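Local structure of phosphoribulokinase (Rhodobacter sphaeroides, 1A7J) at residues 8-13 / 19-24. The protein catalyses the ATP-dependent phosphorylation of D-ribulose 5-phosphate to D-ribulose 1,5-bisphosphate in the Calvin cycle. Numbering follows the deposited sequence.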
ATOM      1  N   ILE A   8       5.996  10.562   0.540  1.00 24.33           N
ATOM      2  CA  ILE A   8       4.655  10.122   0.109  1.00 18.49           C
ATOM      3  C   ILE A   8       4.462   8.641   0.423  1.00 20.15           C
ATOM      4  O   ILE A   8       5.308   7.817   0.081  1.00 22.07           O
ATOM      5  CB  ILE A   8       4.480  10.306  -1.413  1.00 17.06           C
ATOM      6  CG1 ILE A   8       4.491  11.794  -1.746  1.00 11.57           C
ATOM      7  CG2 ILE A   8       3.161   9.658  -1.888  1.00 16.41           C
ATOM      8  CD1 ILE A   8       4.605  12.054  -3.197  1.00 14.78           C
ATOM      9  N   SER A   9       3.295   8.288   0.951  1.00 23.96           N
ATOM     10  CA  SER A   9       3.082   6.965   1.535  1.00 13.36           C
ATOM     11  C   SER A   9       1.737   6.376   1.137  1.00 16.77           C
ATOM     12  O   SER A   9       0.695   6.837   1.609  1.00 18.43           O
ATOM     13  CB  SER A   9       3.167   7.072   3.056  1.00 15.69           C
ATOM     14  OG  SER A   9       3.044   5.813   3.688  1.00 24.69           O
ATOM     15  N   VAL A  10       1.783   5.345   0.286  1.00 16.19           N
ATOM     16  CA  VAL A  10       0.623   4.573  -0.169  1.00 11.31           C
ATOM     17  C   VAL A  10       0.489   3.282   0.646  1.00 10.97           C
ATOM     18  O   VAL A  10       1.403   2.464   0.684  1.00 12.34           O
ATOM     19  CB  VAL A  10       0.795   4.190  -1.653  1.00  6.21           C
ATOM     20  CG1 VAL A  10      -0.419   3.463  -2.154  1.00  8.04           C
ATOM     21  CG2 VAL A  10       1.079   5.426  -2.499  1.00  2.00           C
ATOM     22  N   THR A  11      -0.621   3.109   1.345  1.00 10.63           N
ATOM     23  CA  THR A  11      -0.785   1.918   2.171  1.00 11.30           C
ATOM     24  C   THR A  11      -2.032   1.141   1.770  1.00 16.10           C
ATOM     25  O   THR A  11      -2.964   1.714   1.201  1.00 16.37           O
ATOM     26  CB  THR A  11      -0.876   2.268   3.645  1.00  9.20           C
ATOM     27  OG1 THR A  11      -0.924   1.070   4.415  1.00 11.14           O
ATOM     28  CG2 THR A  11      -2.132   3.012   3.917  1.00 11.80           C
ATOM     29  N   GLY A  12      -1.972  -0.178   1.934  1.00 19.58           N
ATOM     30  CA  GLY A  12      -3.100  -1.033   1.615  1.00 22.46           C
ATOM     31  C   GLY A  12      -2.922  -1.968   0.424  1.00 29.30           C
ATOM     32  O   GLY A  12      -3.412  -3.096   0.435  1.00 30.34           O
ATOM     33  N   SER A  13      -2.242  -1.504  -0.618  1.00 33.07           N
ATOM     34  CA  SER A  13      -2.111  -2.287  -1.839  1.00 41.56           C
ATOM     35  C   SER A  13      -0.730  -2.924  -1.947  1.00 43.97           C
ATOM     36  O   SER A  13       0.273  -2.232  -1.806  1.00 47.39           O
ATOM     37  CB  SER A  13      -2.337  -1.389  -3.058  1.00 46.22           C
ATOM     38  OG  SER A  13      -1.440  -0.284  -3.017  1.00 49.02           O
ATOM     39  N   SER A  19      -0.849  -3.626  -7.936  1.00 78.36           N
ATOM     40  CA  SER A  19       0.246  -2.633  -7.920  1.00 76.85           C
ATOM     41  C   SER A  19       0.310  -1.796  -9.203  1.00 74.09           C
ATOM     42  O   SER A  19       1.378  -1.284  -9.560  1.00 74.79           O
ATOM     43  CB  SER A  19       1.611  -3.326  -7.721  1.00 82.28           C
ATOM     44  OG  SER A  19       2.459  -2.630  -6.812  1.00 83.49           O
ATOM     45  N   THR A  20      -0.846  -1.578  -9.831  1.00 68.75           N
ATOM     46  CA  THR A  20      -0.985  -0.637 -10.951  1.00 62.43           C
ATOM     47  C   THR A  20      -0.338   0.687 -10.589  1.00 56.65           C
ATOM     48  O   THR A  20       0.039   1.475 -11.451  1.00 58.48           O
ATOM     49  CB  THR A  20      -2.461  -0.315 -11.215  1.00 64.14           C
ATOM     50  OG1 THR A  20      -3.249  -1.499 -11.028  1.00 71.31           O
ATOM     51  CG2 THR A  20      -2.645   0.235 -12.622  1.00 63.56           C
ATOM     52  N   VAL A  21      -0.181   0.879  -9.286  1.00 48.95           N
ATOM     53  CA  VAL A  21      -0.092   2.172  -8.676  1.00 36.69           C
ATOM     54  C   VAL A  21       1.252   2.831  -8.885  1.00 38.65           C
ATOM     55  O   VAL A  21       1.321   4.035  -9.123  1.00 43.31           O
ATOM     56  CB  VAL A  21      -0.375   2.040  -7.196  1.00 29.48           C
ATOM     57  CG1 VAL A  21      -0.598   3.400  -6.604  1.00 24.16           C
ATOM     58  CG2 VAL A  21      -1.595   1.168  -6.979  1.00 22.90           C
ATOM     59  N   LYS A  22       2.309   2.028  -8.903  1.00 41.95           N
ATOM     60  CA  LYS A  22       3.664   2.567  -9.005  1.00 44.27           C
ATOM     61  C   LYS A  22       3.862   3.304 -10.336  1.00 45.70           C
ATOM     62  O   LYS A  22       4.239   4.486 -10.355  1.00 42.66           O
ATOM     63  CB  LYS A  22       4.690   1.440  -8.869  1.00 46.32           C
ATOM     64  CG  LYS A  22       5.787   1.709  -7.847  1.00 50.62           C
ATOM     65  CD  LYS A  22       6.698   2.871  -8.270  1.00 56.10           C
ATOM     66  CE  LYS A  22       8.035   2.862  -7.508  1.00 58.22           C
ATOM     67  NZ  LYS A  22       8.961   3.971  -7.909  1.00 53.74           N
ATOM     68  N   HIS A  23       3.425   2.656 -11.420  1.00 50.24           N
ATOM     69  CA  HIS A  23       3.550   3.190 -12.787  1.00 52.59           C
ATOM     70  C   HIS A  23       2.962   4.592 -12.865  1.00 44.16           C
ATOM     71  O   HIS A  23       3.562   5.485 -13.445  1.00 45.24           O
ATOM     72  CB  HIS A  23       2.845   2.246 -13.792  1.00 66.38           C
ATOM     73  CG  HIS A  23       3.508   2.161 -15.143  1.00 82.10           C
ATOM     74  ND1 HIS A  23       2.795   2.232 -16.325  1.00 85.49           N
ATOM     75  CD2 HIS A  23       4.801   1.972 -15.500  1.00 88.23           C
ATOM     76  CE1 HIS A  23       3.621   2.098 -17.348  1.00 89.85           C
ATOM     77  NE2 HIS A  23       4.844   1.938 -16.877  1.00 92.88           N
ATOM     78  N   THR A  24       1.878   4.802 -12.135  1.00 39.14           N
ATOM     79  CA  THR A  24       1.211   6.089 -12.074  1.00 36.35           C
ATOM     80  C   THR A  24       2.077   7.165 -11.422  1.00 36.89           C
ATOM     81  O   THR A  24       2.259   8.251 -11.981  1.00 37.14           O
ATOM     82  CB  THR A  24      -0.098   5.981 -11.301  1.00 36.09           C
ATOM     83  OG1 THR A  24      -0.874   4.892 -11.817  1.00 34.62           O
ATOM     84  CG2 THR A  24      -0.878   7.253 -11.453  1.00 39.52           C
TER
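Val-10, near the end of strand 7-11, and Ser-13, in the loop that follows, converge on the side chain of Val-21 of helix 21-32. This is the strand-loop-helix unit of a P-loop kinase: residues 12-20 form the predicted ATP-binding loop, and residues 15-17 at its middle are not modelled. The contact across the loop is sparse, burying about 103 Å² in all. Val-10 and Val-21 point their CB atoms at each other, and each has CG1 anti to its own backbone N (chi1 -177° and -167°), which brings Val-10 CG1 and Val-21 CG1 together, 4.5 Å apart. CG2 of Val-10 lies farther off, 4.9 Å from CG1 of Val-21. The second branch of Val-21 serves a different partner: its CG2 approaches the Ser-13 hydroxyl, with OG 4.2 Å away, a plain van der Waals contact. Val-21 thus straddles strand and loop with one methyl for each. Around the pair, Phe-129 and Val-154 from the two flanking parallel strands and Phe-25 one helical turn on pack against Val-10, while Met-272 of helix 268-284 lies against Val-21. Between Val-10 and Ser-13 the chain turns out of the strand at Gly-12, whose phi is positive and which has no side chain to crowd the Thr-11 carbonyl O. The backbones come nearest at the loop, with the CA atoms of Ser-13 and Ser-19 6.5 Å apart; Ser-19 is poorly ordered, and its OG makes a weak hydrogen bond to Glu-131. The catalytic Asp-42 has its side chain about 10 Å from that of Ser-13. Rotated back toward the strand (chi1 56°), Ser-13 OG also lies 4.0 Å from CG1 of Val-10, the same methyl that meets Val-21.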